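Local structure of disulfide bond forming protein (DsbF) (Mycobacterium tuberculosis, 3IOS) at residues A42-W47 with A118-D123. The protein is a secreted thioredoxin-fold disulfide oxidoreductase that probably oxidises reduced, unfolded exported proteins to form their disulfide bonds. Residues are numbered along the deposited sequence; the frame is centred on the assembly and turned at random.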
ATOM      1  N   ALA A  42       5.754  -7.681  -2.641  1.00 14.58           N
ATOM      2  CA  ALA A  42       4.784  -6.854  -1.943  1.00 12.60           C
ATOM      3  C   ALA A  42       4.491  -5.579  -2.704  1.00 12.40           C
ATOM      4  O   ALA A  42       5.292  -5.120  -3.518  1.00 13.90           O
ATOM      5  CB  ALA A  42       5.293  -6.520  -0.534  1.00 13.96           C
ATOM      6  N   VAL A  43       3.315  -5.024  -2.455  1.00 11.18           N
ATOM      7  CA  VAL A  43       2.929  -3.777  -3.089  1.00 12.04           C
ATOM      8  C   VAL A  43       2.345  -2.872  -2.022  1.00 12.43           C
ATOM      9  O   VAL A  43       1.420  -3.266  -1.318  1.00 12.59           O
ATOM     10  CB  VAL A  43       1.856  -3.984  -4.169  1.00 13.65           C
ATOM     11  CG1 VAL A  43       1.423  -2.634  -4.734  1.00 15.15           C
ATOM     12  CG2 VAL A  43       2.397  -4.870  -5.276  1.00 15.95           C
ATOM     13  N   LEU A  44       2.902  -1.675  -1.889  1.00 11.42           N
ATOM     14  CA  LEU A  44       2.373  -0.715  -0.934  1.00 12.87           C
ATOM     15  C   LEU A  44       1.627   0.328  -1.749  1.00 11.90           C
ATOM     16  O   LEU A  44       2.169   0.916  -2.688  1.00 14.23           O
ATOM     17  CB  LEU A  44       3.496  -0.065  -0.117  1.00 13.03           C
ATOM     18  CG  LEU A  44       4.167  -1.039   0.860  1.00 14.83           C
ATOM     19  CD1 LEU A  44       5.521  -1.456   0.300  1.00 17.68           C
ATOM     20  CD2 LEU A  44       4.333  -0.392   2.226  1.00 16.37           C
ATOM     21  N   TRP A  45       0.364   0.533  -1.400  1.00 10.85           N
ATOM     22  CA  TRP A  45      -0.486   1.483  -2.090  1.00 11.76           C
ATOM     23  C   TRP A  45      -0.762   2.660  -1.161  1.00 12.60           C
ATOM     24  O   TRP A  45      -1.421   2.506  -0.130  1.00 12.21           O
ATOM     25  CB  TRP A  45      -1.777   0.768  -2.494  1.00 12.90           C
ATOM     26  CG  TRP A  45      -2.890   1.642  -2.937  1.00 12.77           C
ATOM     27  CD1 TRP A  45      -2.832   2.650  -3.855  1.00 14.51           C
ATOM     28  CD2 TRP A  45      -4.254   1.563  -2.513  1.00 12.84           C
ATOM     29  NE1 TRP A  45      -4.074   3.202  -4.029  1.00 15.37           N
ATOM     30  CE2 TRP A  45      -4.967   2.553  -3.219  1.00 15.26           C
ATOM     31  CE3 TRP A  45      -4.945   0.746  -1.608  1.00 14.64           C
ATOM     32  CZ2 TRP A  45      -6.345   2.756  -3.046  1.00 15.11           C
ATOM     33  CZ3 TRP A  45      -6.319   0.948  -1.436  1.00 16.61           C
ATOM     34  CH2 TRP A  45      -6.999   1.946  -2.154  1.00 17.04           C
ATOM     35  N   PHE A  46      -0.253   3.830  -1.537  1.00 11.67           N
ATOM     36  CA  PHE A  46      -0.419   5.031  -0.724  1.00 12.93           C
ATOM     37  C   PHE A  46      -1.680   5.764  -1.140  1.00 12.10           C
ATOM     38  O   PHE A  46      -1.832   6.156  -2.301  1.00 14.15           O
ATOM     39  CB  PHE A  46       0.810   5.928  -0.878  1.00 13.92           C
ATOM     40  CG  PHE A  46       2.098   5.239  -0.523  1.00 14.35           C
ATOM     41  CD1 PHE A  46       2.694   4.339  -1.406  1.00 13.76           C
ATOM     42  CD2 PHE A  46       2.693   5.453   0.718  1.00 14.26           C
ATOM     43  CE1 PHE A  46       3.862   3.665  -1.056  1.00 13.36           C
ATOM     44  CE2 PHE A  46       3.861   4.782   1.074  1.00 16.87           C
ATOM     45  CZ  PHE A  46       4.444   3.886   0.185  1.00 15.54           C
ATOM     46  N   TRP A  47      -2.593   5.936  -0.188  1.00 11.84           N
ATOM     47  CA  TRP A  47      -3.863   6.596  -0.466  1.00 11.93           C
ATOM     48  C   TRP A  47      -4.306   7.562   0.624  1.00 12.82           C
ATOM     49  O   TRP A  47      -3.789   7.538   1.740  1.00 13.48           O
ATOM     50  CB  TRP A  47      -4.975   5.551  -0.692  1.00 12.45           C
ATOM     51  CG  TRP A  47      -5.241   4.589   0.456  1.00 12.33           C
ATOM     52  CD1 TRP A  47      -4.636   3.385   0.682  1.00 10.18           C
ATOM     53  CD2 TRP A  47      -6.216   4.746   1.496  1.00 11.52           C
ATOM     54  NE1 TRP A  47      -5.183   2.775   1.791  1.00 12.11           N
ATOM     55  CE2 TRP A  47      -6.159   3.586   2.306  1.00 11.21           C
ATOM     56  CE3 TRP A  47      -7.147   5.745   1.811  1.00 12.66           C
ATOM     57  CZ2 TRP A  47      -6.980   3.407   3.420  1.00 14.74           C
ATOM     58  CZ3 TRP A  47      -7.967   5.565   2.924  1.00 13.94           C
ATOM     59  CH2 TRP A  47      -7.882   4.403   3.709  1.00 14.31           C
ATOM     60  N   ALA A 118       0.130   6.651  -5.008  1.00 17.47           N
ATOM     61  CA  ALA A 118       1.475   6.184  -5.304  1.00 17.13           C
ATOM     62  C   ALA A 118       1.520   4.699  -4.993  1.00 16.40           C
ATOM     63  O   ALA A 118       0.691   4.185  -4.234  1.00 15.26           O
ATOM     64  CB  ALA A 118       2.505   6.931  -4.469  1.00 16.79           C
ATOM     65  N   TYR A 119       2.487   4.015  -5.593  1.00 14.30           N
ATOM     66  CA  TYR A 119       2.652   2.582  -5.400  1.00 13.87           C
ATOM     67  C   TYR A 119       4.121   2.251  -5.191  1.00 16.55           C
ATOM     68  O   TYR A 119       4.985   2.792  -5.879  1.00 18.74           O
ATOM     69  CB  TYR A 119       2.155   1.829  -6.640  1.00 14.31           C
ATOM     70  CG  TYR A 119       0.678   1.957  -6.892  1.00 14.63           C
ATOM     71  CD1 TYR A 119      -0.206   0.973  -6.454  1.00 14.96           C
ATOM     72  CD2 TYR A 119       0.154   3.078  -7.533  1.00 16.17           C
ATOM     73  CE1 TYR A 119      -1.574   1.099  -6.646  1.00 17.32           C
ATOM     74  CE2 TYR A 119      -1.218   3.218  -7.727  1.00 16.17           C
ATOM     75  CZ  TYR A 119      -2.074   2.222  -7.278  1.00 17.73           C
ATOM     76  OH  TYR A 119      -3.432   2.344  -7.461  1.00 22.06           O
ATOM     77  N   ALA A 120       4.411   1.379  -4.232  1.00 12.28           N
ATOM     78  CA  ALA A 120       5.788   0.961  -4.012  1.00 13.31           C
ATOM     79  C   ALA A 120       5.816  -0.531  -4.290  1.00 15.10           C
ATOM     80  O   ALA A 120       5.095  -1.299  -3.654  1.00 15.63           O
ATOM     81  CB  ALA A 120       6.224   1.247  -2.586  1.00 15.60           C
ATOM     82  N   PHE A 121       6.626  -0.937  -5.262  1.00 14.66           N
ATOM     83  CA  PHE A 121       6.726  -2.348  -5.607  1.00 14.64           C
ATOM     84  C   PHE A 121       7.988  -2.927  -4.996  1.00 16.28           C
ATOM     85  O   PHE A 121       9.086  -2.413  -5.198  1.00 17.30           O
ATOM     86  CB  PHE A 121       6.708  -2.527  -7.132  1.00 14.41           C
ATOM     87  CG  PHE A 121       5.441  -2.026  -7.773  1.00 14.22           C
ATOM     88  CD1 PHE A 121       5.314  -0.692  -8.154  1.00 16.44           C
ATOM     89  CD2 PHE A 121       4.343  -2.869  -7.918  1.00 15.16           C
ATOM     90  CE1 PHE A 121       4.111  -0.207  -8.669  1.00 15.58           C
ATOM     91  CE2 PHE A 121       3.137  -2.390  -8.431  1.00 14.78           C
ATOM     92  CZ  PHE A 121       3.022  -1.055  -8.805  1.00 15.74           C
ATOM     93  N   VAL A 122       7.809  -3.989  -4.222  1.00 14.68           N
ATOM     94  CA  VAL A 122       8.913  -4.642  -3.543  1.00 15.69           C
ATOM     95  C   VAL A 122       9.095  -6.054  -4.070  1.00 16.02           C
ATOM     96  O   VAL A 122       8.180  -6.867  -3.973  1.00 15.74           O
ATOM     97  CB  VAL A 122       8.634  -4.728  -2.031  1.00 16.63           C
ATOM     98  CG1 VAL A 122       9.845  -5.288  -1.312  1.00 16.63           C
ATOM     99  CG2 VAL A 122       8.259  -3.350  -1.492  1.00 18.22           C
ATOM    100  N   ASP A 123      10.260  -6.358  -4.636  1.00 16.78           N
ATOM    101  CA  ASP A 123      10.469  -7.711  -5.133  1.00 19.65           C
ATOM    102  C   ASP A 123      11.033  -8.550  -3.983  1.00 19.45           C
ATOM    103  O   ASP A 123      11.425  -8.006  -2.946  1.00 19.67           O
ATOM    104  CB  ASP A 123      11.379  -7.711  -6.384  1.00 19.69           C
ATOM    105  CG  ASP A 123      12.838  -7.427  -6.079  1.00 22.83           C
ATOM    106  OD1 ASP A 123      13.582  -7.140  -7.042  1.00 26.55           O
ATOM    107  OD2 ASP A 123      13.259  -7.500  -4.910  1.00 23.63           O
TER
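Trp45 and Tyr119 face each other as a non-hydrogen-bonded pair where strand 42-47 runs antiparallel to strand 118-122 in the central sheet. The indole and phenol run alongside each other from the same face, nearly parallel (21° between planes) but displaced, with little overlap. Tyr119 has CG anti to its carbonyl carbon (chi1 -65°), which leans the phenol towards the neighbouring strand. Followed outward, its CB lies 4.1 Å from Leu44 O, CD1 comes near Trp45 CD1, and CE1 makes the closest approach, 3.4 Å from Trp45 CD1; CZ is next to the same indole carbon. At the tip, the hydroxyl passes beside Trp45 NE1 but is hydrogen-bonded to Glu57 of helix 52-67. That helix begins at the CxxC motif of Cys51 and Cys54, a pair known to form a disulfide, and also packs Val61 against both side chains.

On the same face Val43 presses CG2 against Phe121 CD2 at 3.8 Å, under helix 137-147. The opposite face pairs Leu44 and Phe46 with Ala118, Ala120 and Val122. Phe46 sets its CE1 3.7 Å from Ala120 CB, which approaches at the ring edge, and Leu44 CD1 meets Val122 CG2. Trp108 comes edge-to-face to the Phe46 ring.

Between the faces, Leu44 N bonds to Ala120 O at 2.8 Å and the bond is returned, as it is between Ala42 and Val122. Phe46 N also holds Ala118 O, whereas the return bond from Ala118 N to Phe46 O is weak, at 3.4 Å. Here parallel strands 98-101, 72-77 and 42-47 meet the antiparallel hairpin 118-122/128-132, as in the thioredoxin fold. Backbone groups facing across the pair bond each other, those of Val43 and Trp45 bond strand 72-77, and both faces are apolar or aromatic, which suits the buried sheet centre; the Tyr119-Glu57 hydrogen bond joins this pair to the helix following the CxxC motif.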